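Local coordinates for protein alanine racemase 1 (Caldanaerobacter subterraneus subsp. tengcongensis MB4, PDB 4Y2W) that belongs to the alanine racemase family, joining an eight-stranded alpha/beta barrel to a C-terminal domain built mainly of beta strands, and assembles as a pair of chains, at residues Phe63-Thr68 with Thr81-Phe86; Asp101-Val106 with Arg125-Ile130; Asn297-Leu302 with Glu349-Lys354; Leu248-Arg253 with Val335-Thr340. The protein carries 1 engineered substitution. One frame throughout, in Å; residues are numbered along the deposited sequence.

Contact 1: residues Phe63-Thr68 with Thr81-Phe86; sequences FGVATT and TPILIF
Phe-63 O is approached by two donors from the neighbouring strand: Leu-84 N gives it a hydrogen bond of 2.9 Å, and Ile-83 CA adds a C-H...O contact at 3.5 Å. Leu-84 is gripped at both its polar atoms, because Leu-84 O takes Val-65 N in turn at 3.0 Å. Phe-63 N to Pro-82 O and Phe-86 N to Val-65 O carry this parallel ladder out to its two ends, the last bond being almost straight at 174°. These are the second and third strands of the eight-stranded barrel, and helix 68-76 between them makes the beta-alpha-beta unit; Thr-67 is its N-cap, its OG1 bonded to Glu-70 N. Beta-branched residues suit the face that the helix covers. Val-65 CG2 rests against Ile-83 CG2 at 3.7 Å, while Ile-85 leans over the start of the helix, its CD1 4.0 Å from Thr-68 CA. Further back on the same face, Phe-63 crosses Thr-81 at about a right angle, its CD2 and CE2 side meeting the Thr-81 CB; the hydroxyl of Thr-81 is bonded elsewhere in the structure. On the face toward the barrel interior Leu-84 reaches Thr-103 and Thr-105 of the next strand. Phe-86 has CG opposite its own carbonyl carbon (chi1 -63°), which brings the ring against the backbone of strand 62-65. There Gly-64, having no side chain, lets Phe-86 CZ come to 4.0 Å from its CA.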
loop_
_atom_site.group_PDB
_atom_site.type_symbol
_atom_site.label_atom_id
_atom_site.label_comp_id
_atom_site.label_asym_id
_atom_site.label_seq_id
_atom_site.Cartn_x
_atom_site.Cartn_y
_atom_site.Cartn_z
ATOM N N PHE A 63 -11.854 20.396 4.863
ATOM C CA PHE A 63 -11.235 19.142 4.440
ATOM C C PHE A 63 -11.854 17.970 5.187
ATOM O O PHE A 63 -12.188 18.080 6.365
ATOM C CB PHE A 63 -9.725 19.156 4.685
ATOM C CG PHE A 63 -8.947 19.899 3.642
ATOM C CD1 PHE A 63 -8.954 19.474 2.323
ATOM C CD2 PHE A 63 -8.192 21.011 3.979
ATOM C CE1 PHE A 63 -8.233 20.152 1.356
ATOM C CE2 PHE A 63 -7.464 21.694 3.019
ATOM C CZ PHE A 63 -7.485 21.264 1.705
ATOM N N GLY A 64 -11.998 16.851 4.488
ATOM C CA GLY A 64 -12.461 15.607 5.089
ATOM C C GLY A 64 -11.347 14.578 5.096
ATOM O O GLY A 64 -10.689 14.361 4.072
ATOM N N VAL A 65 -11.130 13.957 6.253
ATOM C CA VAL A 65 -10.169 12.867 6.382
ATOM C C VAL A 65 -10.728 11.728 7.226
ATOM O O VAL A 65 -11.683 11.907 7.985
ATOM C CB VAL A 65 -8.835 13.337 6.989
ATOM C CG1 VAL A 65 -8.111 14.251 6.016
ATOM C CG2 VAL A 65 -9.053 14.021 8.332
ATOM N N ALA A 66 -10.101 10.562 7.090
ATOM C CA ALA A 66 -10.565 9.337 7.727
ATOM C C ALA A 66 -10.130 9.218 9.184
ATOM O O ALA A 66 -10.922 8.798 10.028
ATOM C CB ALA A 66 -10.080 8.131 6.941
ATOM N N THR A 67 -8.880 9.582 9.475
ATOM C CA THR A 67 -8.282 9.334 10.792
ATOM C C THR A 67 -7.709 10.577 11.477
ATOM O O THR A 67 -7.562 11.646 10.874
ATOM C CB THR A 67 -7.161 8.281 10.695
ATOM O OG1 THR A 67 -6.098 8.782 9.875
ATOM C CG2 THR A 67 -7.688 6.982 10.104
ATOM N N THR A 68 -7.391 10.407 12.757
ATOM C CA THR A 68 -6.771 11.445 13.573
ATOM C C THR A 68 -5.403 11.854 13.024
ATOM O O THR A 68 -5.082 13.046 12.938
ATOM C CB THR A 68 -6.582 10.947 15.019
ATOM O OG1 THR A 68 -7.791 10.331 15.477
ATOM C CG2 THR A 68 -6.214 12.096 15.951
ATOM N N THR A 81 -7.018 25.581 7.022
ATOM C CA THR A 81 -8.365 25.135 6.670
ATOM C C THR A 81 -8.954 24.220 7.752
ATOM O O THR A 81 -8.236 23.385 8.303
ATOM C CB THR A 81 -8.346 24.367 5.327
ATOM O OG1 THR A 81 -7.644 25.132 4.339
ATOM C CG2 THR A 81 -9.756 24.090 4.824
ATOM N N PRO A 82 -10.256 24.380 8.070
ATOM C CA PRO A 82 -10.890 23.459 9.019
ATOM C C PRO A 82 -10.869 22.019 8.517
ATOM O O PRO A 82 -11.057 21.784 7.323
ATOM C CB PRO A 82 -12.335 23.970 9.102
ATOM C CG PRO A 82 -12.267 25.395 8.674
ATOM C CD PRO A 82 -11.184 25.443 7.638
ATOM N N ILE A 83 -10.640 21.074 9.426
ATOM C CA ILE A 83 -10.545 19.655 9.079
ATOM C C ILE A 83 -11.532 18.834 9.904
ATOM O O ILE A 83 -11.665 19.049 11.113
ATOM C CB ILE A 83 -9.133 19.108 9.351
ATOM C CG1 ILE A 83 -8.084 19.912 8.578
ATOM C CG2 ILE A 83 -9.051 17.625 8.995
ATOM C CD1 ILE A 83 -6.701 19.842 9.183
ATOM N N LEU A 84 -12.208 17.892 9.244
ATOM C CA LEU A 84 -13.160 16.996 9.902
ATOM C C LEU A 84 -12.647 15.566 9.878
ATOM O O LEU A 84 -12.262 15.059 8.826
ATOM C CB LEU A 84 -14.531 17.059 9.217
ATOM C CG LEU A 84 -15.568 16.016 9.661
ATOM C CD1 LEU A 84 -15.926 16.169 11.130
ATOM C CD2 LEU A 84 -16.814 16.101 8.799
ATOM N N ILE A 85 -12.655 14.926 11.044
ATOM C CA ILE A 85 -12.305 13.516 11.174
ATOM C C ILE A 85 -13.584 12.675 11.194
ATOM O O ILE A 85 -14.348 12.731 12.155
ATOM C CB ILE A 85 -11.502 13.261 12.466
ATOM C CG1 ILE A 85 -10.203 14.075 12.449
ATOM C CG2 ILE A 85 -11.201 11.775 12.631
ATOM C CD1 ILE A 85 -9.581 14.280 13.813
ATOM N N PHE A 86 -13.809 11.905 10.130
ATOM C CA PHE A 86 -14.979 11.028 10.035
ATOM C C PHE A 86 -14.933 9.943 11.102
ATOM O O PHE A 86 -15.956 9.597 11.696
ATOM C CB PHE A 86 -15.060 10.353 8.662
ATOM C CG PHE A 86 -15.233 11.308 7.516
ATOM C CD1 PHE A 86 -16.334 12.148 7.454
ATOM C CD2 PHE A 86 -14.305 11.352 6.485
ATOM C CE1 PHE A 86 -16.500 13.028 6.396
ATOM C CE2 PHE A 86 -14.464 12.228 5.422
ATOM C CZ PHE A 86 -15.564 13.068 5.378
#

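Contact 2: residues Asp101-Val106 with Arg125-Ile130; sequences DLTQTV and RAKVHI
Val-106 and Val-128 interlock on one face of two parallel strands, CG2 of the first meeting CG1 of the second at 3.7 Å. Ile-130 extends this apolar patch, bending its CD1 back to 3.9 Å from Val-106 CB (chi2 -53°). Compact branched side chains fit such a face, where Val-128 also touches Leu-115 of helix 109-121. Beneath them the backbone is zipped by Gln-104 N to Lys-127 O, His-129 N to Gln-104 O at 3.0 Å, and Val-106 N to His-129 O. On the other face Thr-103 sets its methyl CG2 against the imidazole, 3.4 Å from His-129 CD2, and its hydroxyl is bonded to that of Tyr-62. A histidine is well placed here because its NE2 meets Glu-163, which together with the bond at ND1 fixes how the ring is turned.

The starting end is looser and nearer solvent. Lys-127 reaches across toward the loop before strand 103-106, bends at its third torsion (chi3 -89°), and brings NZ to Asp-101 OD2 in a hydrogen-bonded salt bridge of 3.2 Å, the ammonium meeting the oxygen from above the carboxylate plane, 37° out of it. Together with helix 109-121, which links them, strands 103-106 and 126-131 form a beta-alpha-beta unit, the repeating element of a TIM-type barrel.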
loop_
_atom_site.group_PDB
_atom_site.type_symbol
_atom_site.label_atom_id
_atom_site.label_comp_id
_atom_site.label_asym_id
_atom_site.label_seq_id
_atom_site.Cartn_x
_atom_site.Cartn_y
_atom_site.Cartn_z
ATOM N N ASP A 101 -7.272 22.134 17.004
ATOM C CA ASP A 101 -8.553 22.640 16.523
ATOM C C ASP A 101 -9.072 21.824 15.337
ATOM O O ASP A 101 -9.193 22.326 14.216
ATOM C CB ASP A 101 -8.427 24.132 16.173
ATOM C CG ASP A 101 -9.770 24.794 15.938
ATOM O OD1 ASP A 101 -10.754 24.387 16.590
ATOM O OD2 ASP A 101 -9.839 25.724 15.103
ATOM N N LEU A 102 -9.366 20.556 15.602
ATOM C CA LEU A 102 -9.866 19.643 14.582
ATOM C C LEU A 102 -11.313 19.271 14.877
ATOM O O LEU A 102 -11.668 18.968 16.016
ATOM C CB LEU A 102 -8.999 18.381 14.526
ATOM C CG LEU A 102 -7.540 18.593 14.106
ATOM C CD1 LEU A 102 -6.728 17.332 14.341
ATOM C CD2 LEU A 102 -7.444 19.026 12.652
ATOM N N THR A 103 -12.145 19.300 13.842
ATOM C CA THR A 103 -13.546 18.938 13.975
ATOM C C THR A 103 -13.658 17.418 14.113
ATOM O O THR A 103 -13.003 16.670 13.382
ATOM C CB THR A 103 -14.364 19.424 12.762
ATOM O OG1 THR A 103 -13.999 20.773 12.448
ATOM C CG2 THR A 103 -15.854 19.355 13.045
ATOM N N GLN A 104 -14.486 16.976 15.057
ATOM C CA GLN A 104 -14.633 15.560 15.376
ATOM C C GLN A 104 -16.062 15.071 15.146
ATOM O O GLN A 104 -17.029 15.786 15.402
ATOM C CB GLN A 104 -14.239 15.309 16.837
ATOM C CG GLN A 104 -14.311 13.851 17.286
ATOM C CD GLN A 104 -13.372 12.946 16.508
ATOM O OE1 GLN A 104 -12.209 13.289 16.279
ATOM N NE2 GLN A 104 -13.870 11.783 16.100
ATOM N N THR A 105 -16.176 13.836 14.671
ATOM C CA THR A 105 -17.465 13.190 14.487
ATOM C C THR A 105 -17.952 12.619 15.816
ATOM O O THR A 105 -17.179 12.008 16.555
ATOM C CB THR A 105 -17.363 12.071 13.437
ATOM O OG1 THR A 105 -17.020 12.649 12.172
ATOM C CG2 THR A 105 -18.679 11.325 13.307
ATOM N N VAL A 106 -19.235 12.821 16.112
ATOM C CA VAL A 106 -19.832 12.355 17.366
ATOM C C VAL A 106 -21.229 11.777 17.132
ATOM O O VAL A 106 -22.043 12.371 16.427
ATOM C CB VAL A 106 -19.940 13.501 18.397
ATOM C CG1 VAL A 106 -20.475 12.981 19.728
ATOM C CG2 VAL A 106 -18.590 14.182 18.586
ATOM N N ARG A 125 -12.818 25.488 22.543
ATOM C CA ARG A 125 -14.109 24.892 22.213
ATOM C C ARG A 125 -13.957 23.904 21.052
ATOM O O ARG A 125 -13.484 24.270 19.976
ATOM C CB ARG A 125 -15.127 25.982 21.870
ATOM C CG ARG A 125 -15.120 27.170 22.829
ATOM C CD ARG A 125 -16.524 27.640 23.184
ATOM N NE ARG A 125 -17.281 28.124 22.030
ATOM C CZ ARG A 125 -18.588 28.390 22.040
ATOM N NH1 ARG A 125 -19.309 28.223 23.147
ATOM N NH2 ARG A 125 -19.184 28.826 20.935
ATOM N N ALA A 126 -14.361 22.655 21.280
ATOM C CA ALA A 126 -14.181 21.582 20.296
ATOM C C ALA A 126 -15.345 21.514 19.313
ATOM O O ALA A 126 -16.457 21.124 19.680
ATOM C CB ALA A 126 -14.009 20.241 20.998
ATOM N N LYS A 127 -15.079 21.890 18.065
ATOM C CA LYS A 127 -16.075 21.798 16.999
ATOM C C LYS A 127 -16.441 20.335 16.759
ATOM O O LYS A 127 -15.566 19.476 16.763
ATOM C CB LYS A 127 -15.534 22.431 15.714
ATOM C CG LYS A 127 -15.409 23.946 15.788
ATOM C CD LYS A 127 -14.749 24.544 14.551
ATOM C CE LYS A 127 -13.234 24.603 14.688
ATOM N NZ LYS A 127 -12.579 25.348 13.575
ATOM N N VAL A 128 -17.731 20.049 16.583
ATOM C CA VAL A 128 -18.188 18.681 16.312
ATOM C C VAL A 128 -19.305 18.638 15.280
ATOM O O VAL A 128 -20.130 19.549 15.201
ATOM C CB VAL A 128 -18.685 17.951 17.583
ATOM C CG1 VAL A 128 -17.537 17.695 18.545
ATOM C CG2 VAL A 128 -19.799 18.729 18.266
ATOM N N HIS A 129 -19.309 17.564 14.493
ATOM C CA HIS A 129 -20.354 17.284 13.515
ATOM C C HIS A 129 -21.044 15.988 13.915
ATOM O O HIS A 129 -20.375 14.997 14.200
ATOM C CB HIS A 129 -19.747 17.136 12.120
ATOM C CG HIS A 129 -19.394 18.436 11.470
ATOM N ND1 HIS A 129 -19.317 18.581 10.103
ATOM C CD2 HIS A 129 -19.116 19.655 11.992
ATOM C CE1 HIS A 129 -18.995 19.828 9.810
ATOM N NE2 HIS A 129 -18.870 20.502 10.938
ATOM N N ILE A 130 -22.355 15.973 13.890
ATOM C CA ILE A 130 -23.090 14.805 14.309
ATOM C C ILE A 130 -23.401 13.878 13.143
ATOM O O ILE A 130 -23.909 14.310 12.145
ATOM C CB ILE A 130 -24.363 15.237 15.053
ATOM C CG1 ILE A 130 -24.013 16.109 16.241
ATOM C CG2 ILE A 130 -25.133 14.051 15.548
ATOM C CD1 ILE A 130 -22.996 15.519 17.180
#

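Contact 3: residues Asn297-Leu302 with Glu349-Lys354; sequences NNYKLL and ESMADK
Tyr-299 and Lys-354 mark the closest backbone approach, their CA atoms 8.1 Å apart, where the coil leading into strand 300-303 runs past the last turn of helix 348-354. Within the beta-rich C-terminal domain, the helix packs against its mixed sheet, and at such spacing side chains do most of the bridging. The aromatic ring of Tyr-299 has the main part in that work. With CG turned away from its backbone N (chi1 -156°), it projects from the strand end toward the helix, and its ring is shared between Met-351 and Lys-354, about one helical turn apart. Lys-354 crosses the tyrosine obliquely, its CG 4.0 Å from Tyr-299 CD1. The phenolic end comes up to the helix backbone beside Ser-350 and Met-351, with Ser-350 CB 4.1 Å from Tyr-299 OH.

A lysine suits this exposed margin because it has a long apolar stem and a charged end. Its chain folds at chi2 and chi3 (70° and 74°), so the methylenes gather about Asn-298 O, with Lys-354 CD at 3.7 Å from that oxygen. Ile-310 and Val-346 also touch the tyrosine side chain, and Leu-301 CD2 lies in the ring plane at the edge. Met-351 is the flexible, buried filler whose side chain crosses that of Tyr-299 at about a right angle: bent at its last torsion, it places its methyl CE 3.4 Å from Tyr-299 CE2.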
loop_
_atom_site.group_PDB
_atom_site.type_symbol
_atom_site.label_atom_id
_atom_site.label_comp_id
_atom_site.label_asym_id
_atom_site.label_seq_id
_atom_site.Cartn_x
_atom_site.Cartn_y
_atom_site.Cartn_z
ATOM N N ASN A 297 -0.120 -11.628 -17.066
ATOM C CA ASN A 297 -0.632 -12.090 -18.365
ATOM C C ASN A 297 -2.051 -11.620 -18.729
ATOM O O ASN A 297 -2.761 -12.322 -19.455
ATOM C CB ASN A 297 -0.571 -13.626 -18.458
ATOM C CG ASN A 297 0.840 -14.150 -18.592
ATOM O OD1 ASN A 297 1.525 -13.870 -19.577
ATOM N ND2 ASN A 297 1.280 -14.934 -17.613
ATOM N N ASN A 298 -2.475 -10.458 -18.231
ATOM C CA ASN A 298 -3.733 -9.848 -18.686
ATOM C C ASN A 298 -3.835 -8.375 -18.326
ATOM O O ASN A 298 -4.766 -7.937 -17.645
ATOM C CB ASN A 298 -4.983 -10.619 -18.210
ATOM C CG ASN A 298 -5.115 -10.655 -16.704
ATOM O OD1 ASN A 298 -4.116 -10.662 -15.992
ATOM N ND2 ASN A 298 -6.349 -10.678 -16.211
ATOM N N TYR A 299 -2.853 -7.618 -18.790
ATOM C CA TYR A 299 -2.982 -6.177 -18.894
ATOM C C TYR A 299 -1.961 -5.676 -19.899
ATOM O O TYR A 299 -0.967 -6.350 -20.171
ATOM C CB TYR A 299 -2.797 -5.485 -17.536
ATOM C CG TYR A 299 -3.460 -4.119 -17.466
ATOM C CD1 TYR A 299 -4.851 -3.992 -17.515
ATOM C CD2 TYR A 299 -2.703 -2.955 -17.353
ATOM C CE1 TYR A 299 -5.461 -2.749 -17.459
ATOM C CE2 TYR A 299 -3.307 -1.709 -17.294
ATOM C CZ TYR A 299 -4.683 -1.610 -17.347
ATOM O OH TYR A 299 -5.281 -0.371 -17.285
ATOM N N LYS A 300 -2.222 -4.503 -20.461
ATOM C CA LYS A 300 -1.302 -3.880 -21.396
ATOM C C LYS A 300 -0.996 -2.466 -20.933
ATOM O O LYS A 300 -1.909 -1.696 -20.637
ATOM C CB LYS A 300 -1.898 -3.877 -22.801
ATOM C CG LYS A 300 -2.241 -5.267 -23.311
ATOM C CD LYS A 300 -2.899 -5.222 -24.679
ATOM C CE LYS A 300 -3.221 -6.625 -25.169
ATOM N NZ LYS A 300 -3.645 -6.629 -26.597
ATOM N N LEU A 301 0.294 -2.145 -20.852
ATOM C CA LEU A 301 0.755 -0.817 -20.442
ATOM C C LEU A 301 1.094 -0.001 -21.675
ATOM O O LEU A 301 1.239 -0.548 -22.768
ATOM C CB LEU A 301 1.997 -0.927 -19.553
ATOM C CG LEU A 301 1.974 -1.951 -18.418
ATOM C CD1 LEU A 301 3.309 -1.945 -17.686
ATOM C CD2 LEU A 301 0.834 -1.688 -17.447
ATOM N N LEU A 302 1.233 1.306 -21.494
ATOM C CA LEU A 302 1.540 2.204 -22.602
ATOM C C LEU A 302 3.033 2.479 -22.684
ATOM O O LEU A 302 3.674 2.774 -21.676
ATOM C CB LEU A 302 0.778 3.521 -22.461
ATOM C CG LEU A 302 -0.732 3.446 -22.689
ATOM C CD1 LEU A 302 -1.391 4.763 -22.310
ATOM C CD2 LEU A 302 -1.042 3.083 -24.134
ATOM N N GLU A 349 -9.859 3.901 -14.174
ATOM C CA GLU A 349 -11.118 3.153 -14.217
ATOM C C GLU A 349 -10.971 1.827 -14.970
ATOM O O GLU A 349 -11.518 0.806 -14.545
ATOM C CB GLU A 349 -12.239 3.994 -14.836
ATOM C CG GLU A 349 -13.626 3.399 -14.607
ATOM C CD GLU A 349 -14.758 4.289 -15.083
ATOM O OE1 GLU A 349 -15.935 3.909 -14.878
ATOM O OE2 GLU A 349 -14.475 5.359 -15.662
ATOM N N SER A 350 -10.238 1.847 -16.083
ATOM C CA SER A 350 -9.949 0.624 -16.837
ATOM C C SER A 350 -9.239 -0.410 -15.966
ATOM O O SER A 350 -9.561 -1.598 -16.023
ATOM C CB SER A 350 -9.087 0.931 -18.062
ATOM O OG SER A 350 -9.756 1.794 -18.955
ATOM N N MET A 351 -8.276 0.048 -15.166
ATOM C CA MET A 351 -7.550 -0.829 -14.253
ATOM C C MET A 351 -8.474 -1.394 -13.175
ATOM O O MET A 351 -8.431 -2.586 -12.878
ATOM C CB MET A 351 -6.377 -0.087 -13.612
ATOM C CG MET A 351 -5.591 -0.928 -12.614
ATOM S SD MET A 351 -3.870 -0.423 -12.426
ATOM C CE MET A 351 -3.174 -1.084 -13.938
ATOM N N ALA A 352 -9.312 -0.532 -12.603
ATOM C CA ALA A 352 -10.280 -0.936 -11.579
ATOM C C ALA A 352 -11.253 -2.002 -12.089
ATOM O O ALA A 352 -11.596 -2.936 -11.363
ATOM C CB ALA A 352 -11.048 0.276 -11.079
ATOM N N ASP A 353 -11.691 -1.854 -13.337
ATOM C CA ASP A 353 -12.590 -2.824 -13.960
ATOM C C ASP A 353 -11.912 -4.181 -14.105
ATOM O O ASP A 353 -12.468 -5.199 -13.697
ATOM C CB ASP A 353 -13.050 -2.333 -15.336
ATOM C CG ASP A 353 -13.869 -1.059 -15.263
ATOM O OD1 ASP A 353 -14.296 -0.674 -14.155
ATOM O OD2 ASP A 353 -14.086 -0.434 -16.323
ATOM N N LYS A 354 -10.705 -4.183 -14.665
ATOM C CA LYS A 354 -9.966 -5.419 -14.935
ATOM C C LYS A 354 -9.785 -6.303 -13.694
ATOM O O LYS A 354 -9.876 -7.524 -13.794
ATOM C CB LYS A 354 -8.600 -5.097 -15.564
ATOM C CG LYS A 354 -7.757 -6.312 -15.955
ATOM C CD LYS A 354 -8.327 -7.084 -17.141
ATOM C CE LYS A 354 -8.118 -6.359 -18.462
ATOM N NZ LYS A 354 -8.393 -7.245 -19.630
#

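Contact 4: residues Leu248-Arg253 with Val335-Thr340; sequences LRFTTR and VVIIGT
A classic beta bulge interrupts the antiparallel pairing of strand 248-260 with the chain at 335-340, where Ile-337 and Ile-338 together stand opposite Phe-250. The single carbonyl Phe-250 O serves both: Ile-337 N reaches it at 2.7 Å nearly head-on, and Ile-338 N at 3.2 Å in the carbonyl plane, on a lone pair. Ile-338 O returns a bond to Phe-250 N, and past the bulge Thr-252 and Val-335 form a regular hydrogen-bonded pair.

The doubled position also embraces the phenylalanine side chain. Ile-337 CD1 sits over the centre of the Phe-250 ring, 3.9 Å from its centroid, in a CH-pi contact, while Ile-338 CD1 comes to the ring edge, 3.7 Å from Phe-250 CD2. Two long branched chains can thus hold a flat ring from above and from the side. Gly-339 follows with backbone angles (phi 116°, psi -165°) that suit a residue without a side chain, and there the chain turns away. Arg-249 spans that corner: bent at chi2 and chi3, it sends NH1 to Thr-340 O at 2.7 Å, the oxygen lying in the guanidinium plane, while NH2 pairs with Glu-12 and Glu-334.

Strand 10-14 adjoins 248-253 and lends Val-11 to Phe-250; Leu-301 of strand 300-303 touches Val-335 and Ile-337, and Met-351 of helix 348-354 packs on both isoleucines.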
loop_
_atom_site.group_PDB
_atom_site.type_symbol
_atom_site.label_atom_id
_atom_site.label_comp_id
_atom_site.label_asym_id
_atom_site.label_seq_id
_atom_site.Cartn_x
_atom_site.Cartn_y
_atom_site.Cartn_z
ATOM N N LEU A 248 -3.399 12.055 -12.009
ATOM C CA LEU A 248 -2.288 11.172 -11.659
ATOM C C LEU A 248 -1.805 10.356 -12.847
ATOM O O LEU A 248 -2.612 9.782 -13.578
ATOM C CB LEU A 248 -2.712 10.220 -10.546
ATOM C CG LEU A 248 -1.663 9.204 -10.080
ATOM C CD1 LEU A 248 -1.812 8.953 -8.587
ATOM C CD2 LEU A 248 -1.727 7.897 -10.863
ATOM N N ARG A 249 -0.486 10.291 -13.019
ATOM C CA ARG A 249 0.125 9.358 -13.967
ATOM C C ARG A 249 1.097 8.425 -13.238
ATOM O O ARG A 249 2.127 8.864 -12.725
ATOM C CB ARG A 249 0.850 10.102 -15.087
ATOM C CG ARG A 249 -0.059 10.921 -15.989
ATOM C CD ARG A 249 0.490 10.975 -17.406
ATOM N NE ARG A 249 1.900 11.365 -17.424
ATOM C CZ ARG A 249 2.788 11.018 -18.357
ATOM N NH1 ARG A 249 2.449 10.253 -19.392
ATOM N NH2 ARG A 249 4.042 11.439 -18.248
ATOM N N PHE A 250 0.753 7.140 -13.192
ATOM C CA PHE A 250 1.585 6.123 -12.559
ATOM C C PHE A 250 2.524 5.580 -13.626
ATOM O O PHE A 250 2.083 4.902 -14.548
ATOM C CB PHE A 250 0.691 5.017 -11.981
ATOM C CG PHE A 250 1.397 4.027 -11.089
ATOM C CD1 PHE A 250 2.698 4.231 -10.634
ATOM C CD2 PHE A 250 0.720 2.888 -10.667
ATOM C CE1 PHE A 250 3.314 3.307 -9.807
ATOM C CE2 PHE A 250 1.330 1.965 -9.839
ATOM C CZ PHE A 250 2.629 2.174 -9.407
ATOM N N THR A 251 3.813 5.899 -13.509
ATOM C CA THR A 251 4.781 5.613 -14.567
ATOM C C THR A 251 6.034 4.891 -14.065
ATOM O O THR A 251 6.339 4.905 -12.869
ATOM C CB THR A 251 5.215 6.912 -15.272
ATOM O OG1 THR A 251 6.132 7.636 -14.442
ATOM C CG2 THR A 251 4.001 7.791 -15.581
ATOM N N THR A 252 6.744 4.260 -14.998
ATOM C CA THR A 252 8.042 3.638 -14.727
ATOM C C THR A 252 8.927 3.688 -15.975
ATOM O O THR A 252 8.557 4.304 -16.974
ATOM C CB THR A 252 7.889 2.185 -14.243
ATOM O OG1 THR A 252 9.165 1.687 -13.830
ATOM C CG2 THR A 252 7.328 1.288 -15.337
ATOM N N ARG A 253 10.094 3.048 -15.915
ATOM C CA ARG A 253 11.069 3.137 -17.003
ATOM C C ARG A 253 11.565 1.775 -17.469
ATOM O O ARG A 253 11.550 0.799 -16.716
ATOM C CB ARG A 253 12.271 3.976 -16.569
ATOM C CG ARG A 253 11.933 5.400 -16.161
ATOM C CD ARG A 253 11.651 6.282 -17.363
ATOM N NE ARG A 253 10.898 7.477 -16.983
ATOM C CZ ARG A 253 10.816 8.598 -17.702
ATOM N NH1 ARG A 253 11.449 8.722 -18.870
ATOM N NH2 ARG A 253 10.099 9.611 -17.238
ATOM N N VAL A 335 7.284 4.183 -19.287
ATOM C CA VAL A 335 6.225 3.182 -19.383
ATOM C C VAL A 335 5.089 3.583 -18.448
ATOM O O VAL A 335 5.271 3.634 -17.233
ATOM C CB VAL A 335 6.732 1.777 -19.016
ATOM C CG1 VAL A 335 5.585 0.773 -19.013
ATOM C CG2 VAL A 335 7.822 1.344 -19.986
ATOM N N VAL A 336 3.923 3.871 -19.019
ATOM C CA VAL A 336 2.777 4.344 -18.243
ATOM C C VAL A 336 1.891 3.169 -17.830
ATOM O O VAL A 336 1.500 2.347 -18.655
ATOM C CB VAL A 336 1.958 5.394 -19.030
ATOM C CG1 VAL A 336 0.717 5.820 -18.253
ATOM C CG2 VAL A 336 2.827 6.602 -19.339
ATOM N N ILE A 337 1.592 3.112 -16.537
ATOM C CA ILE A 337 0.779 2.058 -15.942
ATOM C C ILE A 337 -0.661 2.530 -15.769
ATOM O O ILE A 337 -1.609 1.790 -16.050
ATOM C CB ILE A 337 1.341 1.669 -14.562
ATOM C CG1 ILE A 337 2.823 1.295 -14.678
ATOM C CG2 ILE A 337 0.537 0.525 -13.958
ATOM C CD1 ILE A 337 3.604 1.480 -13.394
ATOM N N ILE A 338 -0.800 3.759 -15.275
ATOM C CA ILE A 338 -2.079 4.450 -15.159
ATOM C C ILE A 338 -1.897 5.832 -15.763
ATOM O O ILE A 338 -0.927 6.518 -15.444
ATOM C CB ILE A 338 -2.507 4.631 -13.687
ATOM C CG1 ILE A 338 -2.605 3.276 -12.983
ATOM C CG2 ILE A 338 -3.826 5.394 -13.604
ATOM C CD1 ILE A 338 -2.823 3.379 -11.487
ATOM N N GLY A 339 -2.820 6.235 -16.630
ATOM C CA GLY A 339 -2.785 7.568 -17.223
ATOM C C GLY A 339 -2.574 7.612 -18.728
ATOM O O GLY A 339 -2.703 6.603 -19.422
ATOM N N THR A 340 -2.224 8.801 -19.214
ATOM C CA THR A 340 -2.221 9.117 -20.641
ATOM C C THR A 340 -0.804 9.098 -21.210
ATOM O O THR A 340 0.156 9.399 -20.505
ATOM C CB THR A 340 -2.860 10.508 -20.879
ATOM O OG1 THR A 340 -4.246 10.463 -20.520
ATOM C CG2 THR A 340 -2.737 10.954 -22.336
#

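The four contacts fall into two touching pairs, one in each domain. Contacts 1 and 2 are successive steps of the barrel, with centres 10 Å apart: Ile-83 O lies 2.8 Å from Thr-103 N, and Ile-85 O 2.7 Å from Thr-105 OG1, both probable hydrogen bonds. Contacts 3 and 4, centred 12 Å apart, alternate along the chain and meet through Leu-302 O and Val-336 N at 2.9 Å. Between the pairs, the nearest atoms of contacts 1 and 4 are still about 16 Å apart. Phe-86 in contact 1 has its side chain about 8 Å from a bound alanine; for the side chain of Thr-105 in contact 2 the distance to a bound alanine is about 13 Å.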